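Local coordinates for protein hdh assembly factor Kustc1130 (Kuenenia stuttgartiensis, PDB 6HIF) that probably acts as an assembly factor for hydrazine dehydrogenase, the multiheme enzyme of anammox bacteria, packing against other protein chains close to heme c, at residues 29-34 / 89-94; 38-43 / 100-105; 47-52 / 75-80; 33-38 / 64-69; 43-48 / 58-63. All coordinates share one frame; numbering follows the deposited sequence.

How the contacts relate
Strand 31-39 runs through three of the five contacts: contact 1 at its start, contact 4 along its middle and contact 2 at its end, the centres of contacts 1 and 2 lying about 23 Å apart. Contact 3 belongs to the second sheet and faces contact 4 across the core, with Ile49 CD1 lying 3.7 Å from Cys64 SG; their centres are about 10 Å apart. Contact 5 joins the loops at the end near contact 2, and its Gly62 O meets Ala37 N of contact 4 at 2.7 Å. Heme c lies on the Trp34 side, about 4 Å from that side chain in contact 4, against about 11 Å from the side chain of Lys29 in contact 1.

Contact 1: 29-34 / 89-94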
# COMPACT_ATOMS: atom_id res chain seq x y z
N LYS Y 29 -64.32 -12.07 6.51
CA LYS Y 29 -64.01 -11.72 7.89
C LYS Y 29 -65.27 -11.89 8.74
O LYS Y 29 -66.29 -11.24 8.49
CB LYS Y 29 -63.44 -10.30 7.98
CG LYS Y 29 -62.76 -9.97 9.30
CD LYS Y 29 -62.57 -8.48 9.54
CE LYS Y 29 -62.07 -8.17 10.94
NZ LYS Y 29 -62.00 -6.71 11.18
N PRO Y 30 -65.24 -12.77 9.76
CA PRO Y 30 -66.42 -13.04 10.58
C PRO Y 30 -66.78 -11.84 11.45
O PRO Y 30 -65.91 -11.04 11.77
CB PRO Y 30 -66.01 -14.24 11.44
CG PRO Y 30 -64.50 -14.16 11.51
CD PRO Y 30 -64.07 -13.55 10.19
N ALA Y 31 -68.07 -11.72 11.79
CA ALA Y 31 -68.55 -10.68 12.67
C ALA Y 31 -68.26 -11.07 14.12
O ALA Y 31 -68.24 -12.26 14.45
CB ALA Y 31 -70.02 -10.45 12.45
N LYS Y 32 -68.01 -10.07 14.97
CA LYS Y 32 -67.78 -10.29 16.39
C LYS Y 32 -68.93 -9.66 17.17
O LYS Y 32 -69.19 -8.47 17.03
CB LYS Y 32 -66.42 -9.74 16.82
CG LYS Y 32 -65.62 -10.65 17.75
CD LYS Y 32 -64.27 -10.08 18.16
CE LYS Y 32 -63.49 -10.97 19.11
NZ LYS Y 32 -62.57 -10.20 19.97
N LEU Y 33 -69.63 -10.49 17.96
CA LEU Y 33 -70.78 -10.05 18.73
C LEU Y 33 -70.51 -10.25 20.21
O LEU Y 33 -70.25 -11.36 20.66
CB LEU Y 33 -72.02 -10.84 18.29
CG LEU Y 33 -73.31 -10.54 19.05
CD1 LEU Y 33 -73.90 -9.20 18.63
CD2 LEU Y 33 -74.32 -11.64 18.84
N TRP Y 34 -70.56 -9.14 20.96
CA TRP Y 34 -70.49 -9.16 22.41
C TRP Y 34 -71.91 -9.09 22.96
O TRP Y 34 -72.69 -8.23 22.54
CB TRP Y 34 -69.68 -7.96 22.91
CG TRP Y 34 -68.28 -7.85 22.39
CD1 TRP Y 34 -67.88 -7.68 21.10
CD2 TRP Y 34 -67.08 -7.84 23.18
NE1 TRP Y 34 -66.52 -7.60 21.02
CE2 TRP Y 34 -66.00 -7.68 22.29
CE3 TRP Y 34 -66.81 -7.94 24.55
CZ2 TRP Y 34 -64.67 -7.64 22.72
CZ3 TRP Y 34 -65.50 -7.90 24.98
CH2 TRP Y 34 -64.45 -7.75 24.08
N VAL Y 89 -80.61 -9.90 15.44
CA VAL Y 89 -79.51 -9.07 14.97
C VAL Y 89 -79.06 -9.58 13.60
O VAL Y 89 -78.86 -10.78 13.43
CB VAL Y 89 -78.36 -9.06 16.00
CG1 VAL Y 89 -77.01 -8.76 15.38
CG2 VAL Y 89 -78.65 -8.09 17.14
N SER Y 90 -78.92 -8.65 12.64
CA SER Y 90 -78.39 -8.94 11.32
C SER Y 90 -76.94 -8.46 11.22
O SER Y 90 -76.67 -7.27 11.31
CB SER Y 90 -79.23 -8.31 10.24
OG SER Y 90 -80.49 -8.95 10.14
N LEU Y 91 -76.01 -9.41 11.03
CA LEU Y 91 -74.59 -9.12 11.02
C LEU Y 91 -74.05 -9.26 9.60
O LEU Y 91 -74.32 -10.24 8.91
CB LEU Y 91 -73.87 -10.07 11.97
CG LEU Y 91 -74.13 -9.85 13.46
CD1 LEU Y 91 -73.55 -10.99 14.28
CD2 LEU Y 91 -73.59 -8.51 13.92
N GLU Y 92 -73.28 -8.25 9.18
CA GLU Y 92 -72.60 -8.24 7.89
C GLU Y 92 -71.18 -8.77 8.08
O GLU Y 92 -70.82 -9.20 9.17
CB GLU Y 92 -72.56 -6.82 7.33
CG GLU Y 92 -73.92 -6.21 7.07
CD GLU Y 92 -74.64 -6.81 5.87
OE1 GLU Y 92 -75.72 -7.39 6.06
OE2 GLU Y 92 -74.11 -6.69 4.75
N GLU Y 93 -70.38 -8.72 7.01
CA GLU Y 93 -69.00 -9.17 7.05
C GLU Y 93 -68.17 -8.19 7.86
O GLU Y 93 -68.22 -6.98 7.62
CB GLU Y 93 -68.47 -9.31 5.62
CG GLU Y 93 -67.03 -9.79 5.56
CD GLU Y 93 -66.38 -9.74 4.19
OE1 GLU Y 93 -65.16 -9.99 4.11
OE2 GLU Y 93 -67.09 -9.46 3.20
N GLY Y 94 -67.43 -8.73 8.83
CA GLY Y 94 -66.47 -7.97 9.63
C GLY Y 94 -67.13 -6.92 10.52
O GLY Y 94 -66.53 -5.88 10.79
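Two polar links join Lys29 to the turn at 92-94. The carboxylate of Glu93 takes the backbone N-H of Lys29 on OE1, with Lys29 N at 3.3 Å from Glu93 OE1 and an N-H...O angle of 159°; the donor approaches from the anti side, 28° out of the carboxylate plane. Glu93 reaches this position with a fully extended chain, and its OE2 forms a salt bridge with a basic side chain of another protein's chain. Gly94 N then gives a weak, bent bond to Lys29 O, 2.8 Å long.

Apolar contacts make up the rest. The methyl of Ala31 rests on the base of Leu91, CB to CB 3.9 Å, and Ala31 CB also lies 3.6 Å from Glu92 O. Farther along, Leu33 CB meets Leu91 CD1 at 4.3 Å. The aliphatic part of Lys29 passes over Gly94, Lys29 CD lying 3.9 Å from Gly94 CA; the positive phi of Gly94 favours glycine.

The touching parts run 129° apart, and no beta bridge pairs them. Leu91 also packs on Leu68 of strand 63-68, while Leu33 and Val89 both meet Leu97 of strand 96-102 and Ile75 of strand 71-79, so the contact closes one end of the core between the two sheets.

Contact 2: 38-43 / 100-105; sequences IAIGTP and SLDLGA
Ile38 is joined through both its backbone polar groups to the strand beside it. Ile38 N donates to Leu101 O at 2.9 Å, nearly straight at 166°, and Ile38 O accepts from Leu103 N at 2.8 Å. The same oxygen has a CA-H...O contact with Asp102. Bonding to the residues before and after Asp102 is the signature of a parallel bridge, here Ile38 with Asp102, where strands 31-39 and 96-102 end side by side in the mixed sheet.

Beyond the bridge, strand 31-39 folds back through a type I' turn from Ala39 to Thr42. Ala39 O accepts from both Thr42 N and Thr42 OG1, the hydroxyl at 3.0 Å, while Ala39 N donates to Thr42 O. At the neighbouring strand's end the Asp102 carboxylate works in two directions. Its OD2 accepts from Gly104 N at 3.2 Å, closing an Asx turn, with the donor 69° out of the carboxylate plane; its OD1 takes a weak, strongly bent bond from Ile40 N at 2.7 Å. With CG anti to the backbone N (chi1 -167°), the carboxylate is directed to the turn.

Ile40 supplies the apolar part, its CD1 touching Ala105 CB at 3.9 Å. Ser100 OG is bonded to the backbone of another protein's chain, and that chain also packs an aromatic side chain on Asp102.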
# COMPACT_ATOMS: atom_id res chain seq x y z
N ILE Y 38 -77.31 -8.11 31.96
CA ILE Y 38 -77.37 -7.21 33.09
C ILE Y 38 -78.67 -7.47 33.85
O ILE Y 38 -79.69 -7.81 33.26
CB ILE Y 38 -77.28 -5.74 32.64
CG1 ILE Y 38 -76.40 -5.54 31.41
CG2 ILE Y 38 -76.81 -4.85 33.78
CD1 ILE Y 38 -76.54 -4.17 30.78
N ALA Y 39 -78.62 -7.28 35.18
CA ALA Y 39 -79.80 -7.20 36.02
C ALA Y 39 -79.81 -5.86 36.75
O ALA Y 39 -79.18 -5.72 37.80
CB ALA Y 39 -79.83 -8.37 36.98
N ILE Y 40 -80.54 -4.88 36.18
CA ILE Y 40 -80.54 -3.48 36.58
C ILE Y 40 -79.15 -3.02 37.02
O ILE Y 40 -78.97 -2.54 38.14
CB ILE Y 40 -81.63 -3.14 37.63
CG1 ILE Y 40 -81.70 -4.16 38.78
CG2 ILE Y 40 -82.98 -2.94 36.95
CD1 ILE Y 40 -82.10 -3.57 40.11
N GLY Y 41 -78.17 -3.17 36.11
CA GLY Y 41 -76.86 -2.59 36.31
C GLY Y 41 -75.78 -3.64 36.58
O GLY Y 41 -74.67 -3.52 36.07
N THR Y 42 -76.12 -4.65 37.38
CA THR Y 42 -75.14 -5.63 37.82
C THR Y 42 -75.08 -6.78 36.81
O THR Y 42 -76.11 -7.18 36.27
CB THR Y 42 -75.40 -6.10 39.26
OG1 THR Y 42 -76.79 -6.38 39.40
CG2 THR Y 42 -74.98 -5.08 40.30
N PRO Y 43 -73.87 -7.33 36.52
CA PRO Y 43 -73.74 -8.46 35.61
C PRO Y 43 -74.35 -9.75 36.17
O PRO Y 43 -74.21 -10.03 37.36
CB PRO Y 43 -72.22 -8.62 35.45
CG PRO Y 43 -71.63 -8.00 36.69
CD PRO Y 43 -72.57 -6.87 37.04
N SER Y 100 -76.32 -5.13 24.77
CA SER Y 100 -76.53 -5.08 26.21
C SER Y 100 -78.00 -5.32 26.52
O SER Y 100 -78.85 -4.50 26.16
CB SER Y 100 -76.06 -3.76 26.76
OG SER Y 100 -75.59 -3.92 28.09
N LEU Y 101 -78.29 -6.44 27.17
CA LEU Y 101 -79.66 -6.83 27.48
C LEU Y 101 -79.85 -6.87 28.99
O LEU Y 101 -79.11 -7.57 29.69
CB LEU Y 101 -79.95 -8.19 26.84
CG LEU Y 101 -79.96 -8.22 25.31
CD1 LEU Y 101 -79.86 -9.65 24.80
CD2 LEU Y 101 -81.19 -7.53 24.74
N ASP Y 102 -80.83 -6.11 29.48
CA ASP Y 102 -81.18 -6.09 30.89
C ASP Y 102 -82.40 -6.97 31.13
O ASP Y 102 -83.40 -6.85 30.42
CB ASP Y 102 -81.42 -4.67 31.40
CG ASP Y 102 -81.46 -4.60 32.92
OD1 ASP Y 102 -80.38 -4.71 33.53
OD2 ASP Y 102 -82.57 -4.44 33.47
N LEU Y 103 -82.31 -7.85 32.14
CA LEU Y 103 -83.33 -8.84 32.39
C LEU Y 103 -84.18 -8.43 33.59
O LEU Y 103 -85.02 -9.21 34.05
CB LEU Y 103 -82.67 -10.21 32.63
CG LEU Y 103 -82.35 -11.01 31.37
CD1 LEU Y 103 -81.11 -10.48 30.67
CD2 LEU Y 103 -82.18 -12.49 31.71
N GLY Y 104 -83.97 -7.21 34.08
CA GLY Y 104 -84.77 -6.65 35.16
C GLY Y 104 -84.26 -7.07 36.53
O GLY Y 104 -83.27 -7.79 36.65
N ALA Y 105 -84.97 -6.60 37.57
CA ALA Y 105 -84.56 -6.75 38.96
C ALA Y 105 -84.79 -8.18 39.45
O ALA Y 105 -84.16 -8.60 40.42
CB ALA Y 105 -85.29 -5.75 39.82

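Contact 3: 47-52 / 75-80. With SO4 (sulfate ion), chain B.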
# COMPACT_ATOMS: atom_id res chain seq x y z
N ALA Y 47 -75.60 -17.03 33.58
CA ALA Y 47 -76.65 -16.97 32.57
C ALA Y 47 -76.15 -17.61 31.28
O ALA Y 47 -74.97 -17.54 30.97
CB ALA Y 47 -77.07 -15.53 32.34
N GLU Y 48 -77.07 -18.24 30.54
CA GLU Y 48 -76.72 -18.87 29.28
C GLU Y 48 -77.24 -18.03 28.12
O GLU Y 48 -78.41 -17.68 28.07
CB GLU Y 48 -77.15 -20.34 29.24
CG GLU Y 48 -78.61 -20.57 29.58
CD GLU Y 48 -79.10 -22.00 29.40
OE1 GLU Y 48 -79.55 -22.60 30.39
OE2 GLU Y 48 -79.04 -22.50 28.25
N ILE Y 49 -76.32 -17.71 27.20
CA ILE Y 49 -76.62 -16.91 26.03
C ILE Y 49 -76.57 -17.81 24.80
O ILE Y 49 -75.57 -18.48 24.55
CB ILE Y 49 -75.66 -15.71 25.91
CG1 ILE Y 49 -75.63 -14.87 27.20
CG2 ILE Y 49 -76.00 -14.86 24.69
CD1 ILE Y 49 -74.60 -13.77 27.20
N LYS Y 50 -77.68 -17.83 24.05
CA LYS Y 50 -77.78 -18.55 22.79
C LYS Y 50 -77.78 -17.55 21.64
O LYS Y 50 -78.65 -16.68 21.56
CB LYS Y 50 -79.07 -19.38 22.76
CG LYS Y 50 -78.93 -20.86 23.10
CD LYS Y 50 -80.24 -21.60 23.01
CE LYS Y 50 -80.08 -23.05 22.60
NZ LYS Y 50 -81.36 -23.80 22.68
N VAL Y 51 -76.78 -17.68 20.76
CA VAL Y 51 -76.76 -16.94 19.50
C VAL Y 51 -76.55 -17.94 18.37
O VAL Y 51 -75.49 -18.57 18.29
CB VAL Y 51 -75.68 -15.83 19.49
CG1 VAL Y 51 -75.72 -15.04 18.19
CG2 VAL Y 51 -75.80 -14.89 20.68
N GLY Y 52 -77.56 -18.07 17.50
CA GLY Y 52 -77.57 -19.11 16.49
C GLY Y 52 -77.45 -20.49 17.13
O GLY Y 52 -78.25 -20.85 17.99
N ILE Y 75 -80.57 -13.71 19.40
CA ILE Y 75 -79.91 -13.73 20.69
C ILE Y 75 -80.98 -13.99 21.75
O ILE Y 75 -82.02 -13.34 21.76
CB ILE Y 75 -79.15 -12.42 20.97
CG1 ILE Y 75 -78.22 -12.04 19.81
CG2 ILE Y 75 -78.39 -12.49 22.29
CD1 ILE Y 75 -77.79 -10.58 19.83
N SER Y 76 -80.70 -14.96 22.63
CA SER Y 76 -81.57 -15.24 23.77
C SER Y 76 -80.73 -15.44 25.02
O SER Y 76 -79.79 -16.24 25.03
CB SER Y 76 -82.47 -16.42 23.49
OG SER Y 76 -81.70 -17.59 23.27
N VAL Y 77 -81.08 -14.69 26.07
CA VAL Y 77 -80.40 -14.78 27.36
C VAL Y 77 -81.37 -15.39 28.37
O VAL Y 77 -82.43 -14.83 28.63
CB VAL Y 77 -79.88 -13.40 27.81
CG1 VAL Y 77 -79.13 -13.49 29.14
CG2 VAL Y 77 -79.00 -12.75 26.76
N HIS Y 78 -80.98 -16.55 28.91
CA HIS Y 78 -81.77 -17.26 29.91
C HIS Y 78 -80.96 -17.38 31.20
O HIS Y 78 -79.75 -17.58 31.16
CB HIS Y 78 -82.17 -18.64 29.36
CG HIS Y 78 -83.35 -18.63 28.45
ND1 HIS Y 78 -84.42 -19.50 28.60
CD2 HIS Y 78 -83.66 -17.85 27.39
CE1 HIS Y 78 -85.32 -19.26 27.66
NE2 HIS Y 78 -84.87 -18.25 26.91
N GLU Y 79 -81.66 -17.25 32.34
CA GLU Y 79 -81.04 -17.39 33.65
C GLU Y 79 -81.99 -18.15 34.58
O GLU Y 79 -83.21 -18.03 34.45
CB GLU Y 79 -80.55 -16.03 34.16
CG GLU Y 79 -80.80 -15.75 35.63
CD GLU Y 79 -82.13 -15.08 35.90
OE1 GLU Y 79 -82.68 -14.45 34.97
OE2 GLU Y 79 -82.63 -15.18 37.03
N HIS Y 80 -81.41 -18.90 35.53
CA HIS Y 80 -82.07 -19.94 36.30
C HIS Y 80 -83.25 -19.42 37.12
O HIS Y 80 -84.02 -20.21 37.66
CB HIS Y 80 -81.05 -20.72 37.15
CG HIS Y 80 -80.54 -21.96 36.49
ND1 HIS Y 80 -81.22 -23.17 36.53
CD2 HIS Y 80 -79.41 -22.19 35.77
CE1 HIS Y 80 -80.54 -24.08 35.87
NE2 HIS Y 80 -79.42 -23.51 35.39
S SO4 B . -84.88 -19.79 23.48
O1 SO4 B . -83.44 -20.08 23.65
O2 SO4 B . -85.14 -18.36 23.75
O3 SO4 B . -85.28 -20.10 22.09
O4 SO4 B . -85.66 -20.62 24.43
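Lys50 N donates to Ser76 O at 2.8 Å, nearly straight, and Ser76 N returns a bond to Lys50 O. The same reciprocal pattern recurs two residues along, where Glu48 N reaches His78 O at 2.8 Å and His78 N gives a nearly straight bond to Glu48 O. Between these hydrogen-bonded pairs lies the non-hydrogen-bonded pair Ile49 with Val77, where the backbones draw closer together. The short axes of strands 48-51 and 75-79 run at 163° to each other, 4.7 Å apart, as expected of twisted antiparallel neighbours. They form the middle of a four-stranded antiparallel sheet, flanked by strands 54-57 and 83-91.

The two faces differ sharply. On the buried one, Ile49, Val51, Ile75 and Val77 lie side by side and point the same way into the core: Val51 CG2 meets Ile75 CG1 at 3.8 Å, and Ile49 CG1 meets Val77 CG2 at 4.0 Å. Leu33 of the facing sheet packs on Val51 and Ile75.

The other face carries Glu48, Lys50, Ser76 and His78, and there a sulfate ion, probably from the crystallisation liquor, is bound. Ser76 OG donates to its O1 at 3.1 Å; a chi1 of 61° sets OG between the backbone N and the carbonyl carbon, from where it meets O1. His78 NE2 gives a weak bond to O2, its N-H bent to 130°, and His86 NE2 adds another bond. Lys50 contributes the flank of its chain, CD lying 3.6 Å from sulfate O1.

Contact 4: 33-38 / 64-69; sequences LWVTAI and CVFELR
An antiparallel strand pair in the mixed sheet, 31-39 against 63-68, brings Leu33, Trp34 and Val35 beside Phe66, Val65 and Cys64. The short axes are 4.7 Å apart and inclined at 154°. Leu33 and Phe66 form a hydrogen-bonded pair: Leu33 N gives a nearly straight bond to Phe66 O, and Phe66 N returns to Leu33 O at 2.7 Å. Val35 and Cys64 repeat the pattern, with Val35 N to Cys64 O at 2.8 Å. Cys64 is further tied to Cys56 of strand 54-57 by a disulfide, a covalent link from this sheet to the other one.

Toward the core, Leu33 CD2 touches Leu68 CD1 at 4.0 Å as the two chains slant across each other. The Phe66 ring turns its edge to two neighbours, the carbonyl oxygen of Leu33 and the methyl CG2 of Val35, the latter 4.1 Å from Phe66 CE2. Val51 of the facing sheet packs on Leu33, Phe66 and Leu68.

Trp34 and Val65 occupy the opposite face, the one near heme c, where another protein's chain packs on both. Phe98 also stacks with the indole. With Trp34 CG beside the backbone N (chi1 -58°), the indole offers a face to its neighbour in a CH-pi contact: the CG2 methyl of Val65 sits over that face, 3.8 Å from the centroid of the Trp34 six-membered ring and 18° off its normal.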
# COMPACT_ATOMS: atom_id res chain seq x y z
N LEU Y 33 -69.63 -10.49 17.96
CA LEU Y 33 -70.78 -10.05 18.73
C LEU Y 33 -70.51 -10.25 20.21
O LEU Y 33 -70.25 -11.36 20.66
CB LEU Y 33 -72.02 -10.84 18.29
CG LEU Y 33 -73.31 -10.54 19.05
CD1 LEU Y 33 -73.90 -9.20 18.63
CD2 LEU Y 33 -74.32 -11.64 18.84
N TRP Y 34 -70.56 -9.14 20.96
CA TRP Y 34 -70.49 -9.16 22.41
C TRP Y 34 -71.91 -9.09 22.96
O TRP Y 34 -72.69 -8.23 22.54
CB TRP Y 34 -69.68 -7.96 22.91
CG TRP Y 34 -68.28 -7.85 22.39
CD1 TRP Y 34 -67.88 -7.68 21.10
CD2 TRP Y 34 -67.08 -7.84 23.18
NE1 TRP Y 34 -66.52 -7.60 21.02
CE2 TRP Y 34 -66.00 -7.68 22.29
CE3 TRP Y 34 -66.81 -7.94 24.55
CZ2 TRP Y 34 -64.67 -7.64 22.72
CZ3 TRP Y 34 -65.50 -7.90 24.98
CH2 TRP Y 34 -64.45 -7.75 24.08
N VAL Y 35 -72.25 -9.99 23.89
CA VAL Y 35 -73.55 -9.95 24.55
C VAL Y 35 -73.34 -9.87 26.06
O VAL Y 35 -72.74 -10.76 26.66
CB VAL Y 35 -74.46 -11.13 24.14
CG1 VAL Y 35 -75.83 -11.03 24.80
CG2 VAL Y 35 -74.60 -11.25 22.64
N THR Y 36 -73.86 -8.79 26.66
CA THR Y 36 -73.74 -8.56 28.09
C THR Y 36 -75.11 -8.73 28.74
O THR Y 36 -76.09 -8.12 28.31
CB THR Y 36 -73.13 -7.19 28.39
OG1 THR Y 36 -71.88 -7.08 27.69
CG2 THR Y 36 -72.91 -6.94 29.86
N ALA Y 37 -75.15 -9.57 29.78
CA ALA Y 37 -76.37 -9.83 30.53
C ALA Y 37 -76.35 -9.03 31.83
O ALA Y 37 -75.49 -9.24 32.68
CB ALA Y 37 -76.50 -11.31 30.79
N ILE Y 38 -77.31 -8.11 31.96
CA ILE Y 38 -77.37 -7.21 33.09
C ILE Y 38 -78.67 -7.47 33.85
O ILE Y 38 -79.69 -7.81 33.26
CB ILE Y 38 -77.28 -5.74 32.64
CG1 ILE Y 38 -76.40 -5.54 31.41
CG2 ILE Y 38 -76.81 -4.85 33.78
CD1 ILE Y 38 -76.54 -4.17 30.78
N CYS Y 64 -70.52 -12.57 26.98
CA CYS Y 64 -70.05 -13.61 26.08
C CYS Y 64 -69.68 -12.98 24.74
O CYS Y 64 -70.39 -12.10 24.24
CB CYS Y 64 -71.14 -14.65 25.85
SG CYS Y 64 -71.47 -15.72 27.28
N VAL Y 65 -68.56 -13.43 24.16
CA VAL Y 65 -68.11 -12.95 22.87
C VAL Y 65 -68.28 -14.08 21.85
O VAL Y 65 -67.80 -15.19 22.07
CB VAL Y 65 -66.66 -12.44 22.92
CG1 VAL Y 65 -66.25 -11.73 21.63
CG2 VAL Y 65 -66.41 -11.53 24.12
N PHE Y 66 -68.98 -13.79 20.75
CA PHE Y 66 -69.24 -14.76 19.71
C PHE Y 66 -68.60 -14.31 18.40
O PHE Y 66 -68.72 -13.14 18.02
CB PHE Y 66 -70.74 -14.94 19.51
CG PHE Y 66 -71.48 -15.39 20.74
CD1 PHE Y 66 -71.58 -16.74 21.06
CD2 PHE Y 66 -72.08 -14.47 21.59
CE1 PHE Y 66 -72.26 -17.15 22.20
CE2 PHE Y 66 -72.76 -14.88 22.72
CZ PHE Y 66 -72.84 -16.22 23.03
N GLU Y 67 -67.92 -15.25 17.73
CA GLU Y 67 -67.41 -15.03 16.38
C GLU Y 67 -68.31 -15.77 15.40
O GLU Y 67 -68.38 -16.99 15.42
CB GLU Y 67 -65.96 -15.50 16.30
CG GLU Y 67 -65.18 -14.86 15.16
CD GLU Y 67 -63.86 -15.55 14.84
OE1 GLU Y 67 -63.87 -16.76 14.54
OE2 GLU Y 67 -62.82 -14.87 14.89
N LEU Y 68 -69.02 -15.00 14.55
CA LEU Y 68 -70.09 -15.55 13.73
C LEU Y 68 -69.87 -15.18 12.26
O LEU Y 68 -69.35 -14.10 11.96
CB LEU Y 68 -71.42 -14.98 14.21
CG LEU Y 68 -71.77 -15.22 15.68
CD1 LEU Y 68 -72.83 -14.22 16.13
CD2 LEU Y 68 -72.23 -16.65 15.91
N ARG Y 69 -70.30 -16.07 11.36
CA ARG Y 69 -70.35 -15.80 9.93
C ARG Y 69 -71.49 -14.83 9.65
O ARG Y 69 -72.47 -14.79 10.40
CB ARG Y 69 -70.54 -17.10 9.15
CG ARG Y 69 -69.30 -17.99 9.09
CD ARG Y 69 -69.44 -19.17 8.15
NE ARG Y 69 -70.56 -20.04 8.49
CZ ARG Y 69 -70.50 -21.07 9.33
NH1 ARG Y 69 -69.36 -21.38 9.93
NH2 ARG Y 69 -71.59 -21.79 9.58

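Contact 5: 43-48 / 58-63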
# COMPACT_ATOMS: atom_id res chain seq x y z
N PRO Y 43 -73.87 -7.33 36.52
CA PRO Y 43 -73.74 -8.46 35.61
C PRO Y 43 -74.35 -9.75 36.17
O PRO Y 43 -74.21 -10.03 37.36
CB PRO Y 43 -72.22 -8.62 35.45
CG PRO Y 43 -71.63 -8.00 36.69
CD PRO Y 43 -72.57 -6.87 37.04
N ILE Y 44 -75.01 -10.51 35.29
CA ILE Y 44 -75.60 -11.79 35.67
C ILE Y 44 -74.56 -12.89 35.46
O ILE Y 44 -74.06 -13.06 34.34
CB ILE Y 44 -76.90 -12.07 34.89
CG1 ILE Y 44 -77.88 -10.90 34.96
CG2 ILE Y 44 -77.54 -13.36 35.38
CD1 ILE Y 44 -79.09 -11.05 34.06
N VAL Y 45 -74.24 -13.61 36.54
CA VAL Y 45 -73.27 -14.69 36.50
C VAL Y 45 -74.01 -16.02 36.33
O VAL Y 45 -74.95 -16.31 37.07
CB VAL Y 45 -72.39 -14.70 37.76
CG1 VAL Y 45 -71.38 -15.84 37.75
CG2 VAL Y 45 -71.69 -13.36 37.98
N GLY Y 46 -73.57 -16.81 35.35
CA GLY Y 46 -74.09 -18.15 35.13
C GLY Y 46 -75.34 -18.16 34.25
O GLY Y 46 -76.04 -19.17 34.18
N ALA Y 47 -75.60 -17.03 33.58
CA ALA Y 47 -76.65 -16.97 32.57
C ALA Y 47 -76.15 -17.61 31.28
O ALA Y 47 -74.97 -17.54 30.97
CB ALA Y 47 -77.07 -15.53 32.34
N GLU Y 48 -77.07 -18.24 30.54
CA GLU Y 48 -76.72 -18.87 29.28
C GLU Y 48 -77.24 -18.03 28.12
O GLU Y 48 -78.41 -17.68 28.07
CB GLU Y 48 -77.15 -20.34 29.24
CG GLU Y 48 -78.61 -20.57 29.58
CD GLU Y 48 -79.10 -22.00 29.40
OE1 GLU Y 48 -79.55 -22.60 30.39
OE2 GLU Y 48 -79.04 -22.50 28.25
N THR Y 58 -72.22 -17.37 31.03
CA THR Y 58 -71.50 -16.16 31.41
C THR Y 58 -70.70 -16.39 32.69
O THR Y 58 -71.15 -17.06 33.61
CB THR Y 58 -72.45 -14.97 31.63
OG1 THR Y 58 -73.28 -15.24 32.76
CG2 THR Y 58 -73.30 -14.65 30.42
N GLY Y 59 -69.50 -15.78 32.73
CA GLY Y 59 -68.68 -15.72 33.92
C GLY Y 59 -69.02 -14.48 34.75
O GLY Y 59 -70.17 -14.06 34.80
N ASN Y 60 -67.99 -13.89 35.37
CA ASN Y 60 -68.17 -12.73 36.23
C ASN Y 60 -68.51 -11.49 35.40
O ASN Y 60 -69.16 -10.57 35.91
CB ASN Y 60 -66.95 -12.51 37.14
CG ASN Y 60 -66.78 -13.60 38.18
OD1 ASN Y 60 -67.66 -14.43 38.37
ND2 ASN Y 60 -65.64 -13.60 38.85
N ASN Y 61 -68.06 -11.47 34.14
CA ASN Y 61 -68.32 -10.39 33.20
C ASN Y 61 -69.82 -10.23 33.00
O ASN Y 61 -70.31 -9.12 32.87
CB ASN Y 61 -67.85 -10.74 31.78
CG ASN Y 61 -66.35 -10.83 31.63
OD1 ASN Y 61 -65.69 -11.56 32.36
ND2 ASN Y 61 -65.82 -10.11 30.66
N GLY Y 62 -70.52 -11.37 32.92
CA GLY Y 62 -71.86 -11.42 32.37
C GLY Y 62 -71.85 -11.18 30.86
O GLY Y 62 -72.88 -10.88 30.27
N THR Y 63 -70.66 -11.34 30.26
CA THR Y 63 -70.46 -11.04 28.85
C THR Y 63 -69.90 -12.26 28.13
O THR Y 63 -68.96 -12.89 28.60
CB THR Y 63 -69.56 -9.81 28.68
OG1 THR Y 63 -70.13 -8.75 29.45
CG2 THR Y 63 -69.42 -9.37 27.24
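Thr58 OG1 is gripped by three backbone groups of the facing loop. It donates to Ile44 O at 2.8 Å, tilted 25° from that carbonyl plane, and accepts weak bonds from Gly46 N and Ala47 N, each 3.0 Å from Thr58 OG1. A chi1 of 66° puts the oxygen among them, between its own backbone N and carbonyl carbon. The backbone of Thr58 joins in: Thr58 N donates almost straight to Ala47 O at 2.8 Å, and the one Gly46 N-H is shared between OG1, weakly, and Thr58 O, with Gly46 N 3.0 Å from Thr58 O at 143°.

These bonds tie together two connections at one end of the beta domain, the loop leading into strand 48-51 and the one between strands 54-57 and 63-68. Gly46 and Gly62 both have positive phi, and Gly62 CA makes a CA-H...O contact with Ile44 O at 3.4 Å.

Around this polar centre, Val45 spreads its two methyls over Gly59 O, with CG2 also 4.0 Å from Asn60 CA, while Pro43 CB lies 3.2 Å from Asn61 O. Farther out, Ile44 and Gly62 are held to Ala37 of strand 31-39 by backbone hydrogen bonds, and Thr63 OG1 is hydrogen-bonded to Thr36 OG1. Another protein's chain packs on Pro43, Asn60 and Thr63.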